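CalU16 (Micromonospora echinospora, PDB 4FPW) probably confers self-resistance to an enediyne antibiotic by self-sacrifice, as a member of the AHA1 family with a Bet v 1-like fold. Local coordinates at residues 29-33 / 34-38. Sequence-based numbering, arbitrary orientation.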
ATOM      1  N   TYR A  29     -12.144   3.913  -7.297  1.00 53.91           N
ATOM      2  CA  TYR A  29     -11.850   4.000  -8.719  1.00 54.63           C
ATOM      3  C   TYR A  29     -13.034   3.576  -9.544  1.00 55.75           C
ATOM      4  O   TYR A  29     -13.824   2.712  -9.161  1.00 54.40           O
ATOM      5  CB  TYR A  29     -10.638   3.165  -9.114  1.00 54.99           C
ATOM      6  CG  TYR A  29      -9.400   3.518  -8.333  1.00 55.61           C
ATOM      7  CD1 TYR A  29      -8.599   4.596  -8.703  1.00 56.57           C
ATOM      8  CD2 TYR A  29      -9.039   2.785  -7.218  1.00 53.44           C
ATOM      9  CE1 TYR A  29      -7.476   4.923  -7.981  1.00 54.68           C
ATOM     10  CE2 TYR A  29      -7.925   3.106  -6.490  1.00 52.99           C
ATOM     11  CZ  TYR A  29      -7.145   4.170  -6.873  1.00 53.73           C
ATOM     12  OH  TYR A  29      -6.028   4.450  -6.118  1.00 52.64           O
ATOM     13  N   ASP A  30     -13.094   4.208 -10.710  1.00 57.93           N
ATOM     14  CA  ASP A  30     -14.168   4.106 -11.681  1.00 59.31           C
ATOM     15  C   ASP A  30     -13.848   2.984 -12.681  1.00 58.54           C
ATOM     16  O   ASP A  30     -14.247   3.038 -13.842  1.00 59.93           O
ATOM     17  CB  ASP A  30     -14.230   5.468 -12.389  1.00 61.20           C
ATOM     18  CG  ASP A  30     -15.519   5.719 -13.118  1.00 63.38           C
ATOM     19  OD1 ASP A  30     -16.518   4.990 -12.908  1.00 65.24           O
ATOM     20  OD2 ASP A  30     -15.512   6.678 -13.919  1.00 63.92           O
ATOM     21  N   ALA A  31     -13.081   1.993 -12.233  1.00 56.01           N
ATOM     22  CA  ALA A  31     -12.793   0.806 -13.018  1.00 54.74           C
ATOM     23  C   ALA A  31     -13.330  -0.353 -12.207  1.00 53.98           C
ATOM     24  O   ALA A  31     -13.597  -0.196 -11.029  1.00 53.10           O
ATOM     25  CB  ALA A  31     -11.304   0.668 -13.242  1.00 53.18           C
ATOM     26  N   PRO A  32     -13.533  -1.509 -12.833  1.00 55.04           N
ATOM     27  CA  PRO A  32     -14.075  -2.579 -12.013  1.00 56.20           C
ATOM     28  C   PRO A  32     -12.992  -3.326 -11.233  1.00 56.54           C
ATOM     29  O   PRO A  32     -11.803  -3.169 -11.506  1.00 58.21           O
ATOM     30  CB  PRO A  32     -14.807  -3.477 -13.018  1.00 57.48           C
ATOM     31  CG  PRO A  32     -14.253  -3.136 -14.366  1.00 57.74           C
ATOM     32  CD  PRO A  32     -13.643  -1.768 -14.279  1.00 57.23           C
ATOM     33  N   VAL A  33     -13.433  -4.112 -10.255  1.00 57.45           N
ATOM     34  CA  VAL A  33     -12.571  -4.888  -9.347  1.00 56.12           C
ATOM     35  C   VAL A  33     -11.469  -5.691 -10.034  1.00 55.66           C
ATOM     36  O   VAL A  33     -10.320  -5.661  -9.594  1.00 56.09           O
ATOM     37  CB  VAL A  33     -13.442  -5.849  -8.501  1.00 56.68           C
ATOM     38  CG1 VAL A  33     -12.629  -7.001  -7.920  1.00 56.86           C
ATOM     39  CG2 VAL A  33     -14.151  -5.078  -7.398  1.00 56.93           C
ATOM     40  N   ASP A  34     -11.818  -6.420 -11.091  1.00 56.75           N
ATOM     41  CA  ASP A  34     -10.832  -7.238 -11.814  1.00 57.42           C
ATOM     42  C   ASP A  34      -9.669  -6.400 -12.313  1.00 54.88           C
ATOM     43  O   ASP A  34      -8.510  -6.667 -12.011  1.00 52.97           O
ATOM     44  CB  ASP A  34     -11.458  -7.951 -13.018  1.00 59.23           C
ATOM     45  CG  ASP A  34     -12.063  -9.271 -12.655  1.00 63.60           C
ATOM     46  OD1 ASP A  34     -11.725 -10.274 -13.327  1.00 66.89           O
ATOM     47  OD2 ASP A  34     -12.874  -9.313 -11.698  1.00 67.10           O
ATOM     48  N   GLU A  35     -10.016  -5.389 -13.096  1.00 55.67           N
ATOM     49  CA  GLU A  35      -9.044  -4.520 -13.746  1.00 55.23           C
ATOM     50  C   GLU A  35      -8.123  -3.915 -12.705  1.00 52.15           C
ATOM     51  O   GLU A  35      -6.927  -3.828 -12.926  1.00 51.48           O
ATOM     52  CB  GLU A  35      -9.751  -3.405 -14.527  1.00 56.97           C
ATOM     53  CG  GLU A  35     -10.605  -3.911 -15.689  1.00 60.71           C
ATOM     54  CD  GLU A  35     -11.321  -2.802 -16.452  1.00 62.73           C
ATOM     55  OE1 GLU A  35     -10.778  -1.680 -16.560  1.00 62.78           O
ATOM     56  OE2 GLU A  35     -12.440  -3.053 -16.954  1.00 66.30           O
ATOM     57  N   VAL A  36      -8.685  -3.514 -11.571  1.00 50.90           N
ATOM     58  CA  VAL A  36      -7.901  -2.911 -10.508  1.00 50.19           C
ATOM     59  C   VAL A  36      -7.017  -3.988  -9.877  1.00 50.10           C
ATOM     60  O   VAL A  36      -5.850  -3.742  -9.609  1.00 48.76           O
ATOM     61  CB  VAL A  36      -8.799  -2.248  -9.445  1.00 50.86           C
ATOM     62  CG1 VAL A  36      -7.963  -1.649  -8.333  1.00 48.99           C
ATOM     63  CG2 VAL A  36      -9.677  -1.167 -10.068  1.00 52.28           C
ATOM     64  N   TRP A  37      -7.572  -5.179  -9.646  1.00 50.37           N
ATOM     65  CA  TRP A  37      -6.772  -6.332  -9.190  1.00 50.16           C
ATOM     66  C   TRP A  37      -5.582  -6.637 -10.105  1.00 50.04           C
ATOM     67  O   TRP A  37      -4.435  -6.664  -9.664  1.00 51.53           O
ATOM     68  CB  TRP A  37      -7.635  -7.586  -9.071  1.00 51.08           C
ATOM     69  CG  TRP A  37      -6.876  -8.775  -8.594  1.00 49.98           C
ATOM     70  CD1 TRP A  37      -6.524  -9.873  -9.326  1.00 50.43           C
ATOM     71  CD2 TRP A  37      -6.354  -8.979  -7.277  1.00 48.51           C
ATOM     72  NE1 TRP A  37      -5.808 -10.747  -8.543  1.00 50.28           N
ATOM     73  CE2 TRP A  37      -5.697 -10.225  -7.279  1.00 48.51           C
ATOM     74  CE3 TRP A  37      -6.376  -8.228  -6.092  1.00 47.01           C
ATOM     75  CZ2 TRP A  37      -5.079 -10.742  -6.142  1.00 47.35           C
ATOM     76  CZ3 TRP A  37      -5.759  -8.744  -4.964  1.00 45.61           C
ATOM     77  CH2 TRP A  37      -5.124  -9.990  -4.997  1.00 46.49           C
ATOM     78  N   SER A  38      -5.854  -6.888 -11.374  1.00 50.04           N
ATOM     79  CA  SER A  38      -4.786  -6.980 -12.366  1.00 50.08           C
ATOM     80  C   SER A  38      -3.740  -5.845 -12.296  1.00 49.20           C
ATOM     81  O   SER A  38      -2.538  -6.095 -12.417  1.00 48.88           O
ATOM     82  CB  SER A  38      -5.385  -7.010 -13.760  1.00 50.39           C
ATOM     83  OG  SER A  38      -5.446  -8.342 -14.222  1.00 52.23           O
TER
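A31 opens the contact by setting its methyl against the first turn of the helix that follows: A31 CB lies 4.0 Å from V36 CG2, one branch of a buried valine. E35, an exposed residue, brings OE1 to 4.1 Å from the same A31 CB.

P32 sits at the N-cap position. Its ring meets E35 through the CG–CD edge, E35 OE2 coming within 3.2 Å of both P32 CG and P32 CD. E35 CG, 4.0 Å from the same two ring atoms, borders that edge as well, so aliphatic stem and carboxylate line it in turn. Chi1 of -64° sets E35 CG beside its backbone N and points the chain back at the proline; the extended chi2 (179°) supplies the reach. P32 O takes the first helical hydrogen bond, from V36 N at 3.1 Å and almost in line with the carbonyl. V36 CG2, anti to its own carbonyl carbon, is turned back over this oxygen at 3.3 Å, placing a methyl against it.

V33 begins the helix proper. V33 O accepts from W37 N at 2.8 Å (N-H...O 165°), the donor tilted from the carbonyl plane, and W37 CB rests beside that oxygen while its indole leads off from the turn.

This is a strand-to-helix connection with acids D34 and E35 in the first turn, where their charge probably suits the helix N-terminus. It links strand 20-29, second in the sheet beside 7-15, to helix 33-41. Y29, still paired with T107 through its backbone, sends its ring to L132 and L135 of helix 118-138. V33 and V36 face T107 of strand 106-115, V36 and W37 reach L100 of strand 94-103, and P79 adjoins V33 and W37.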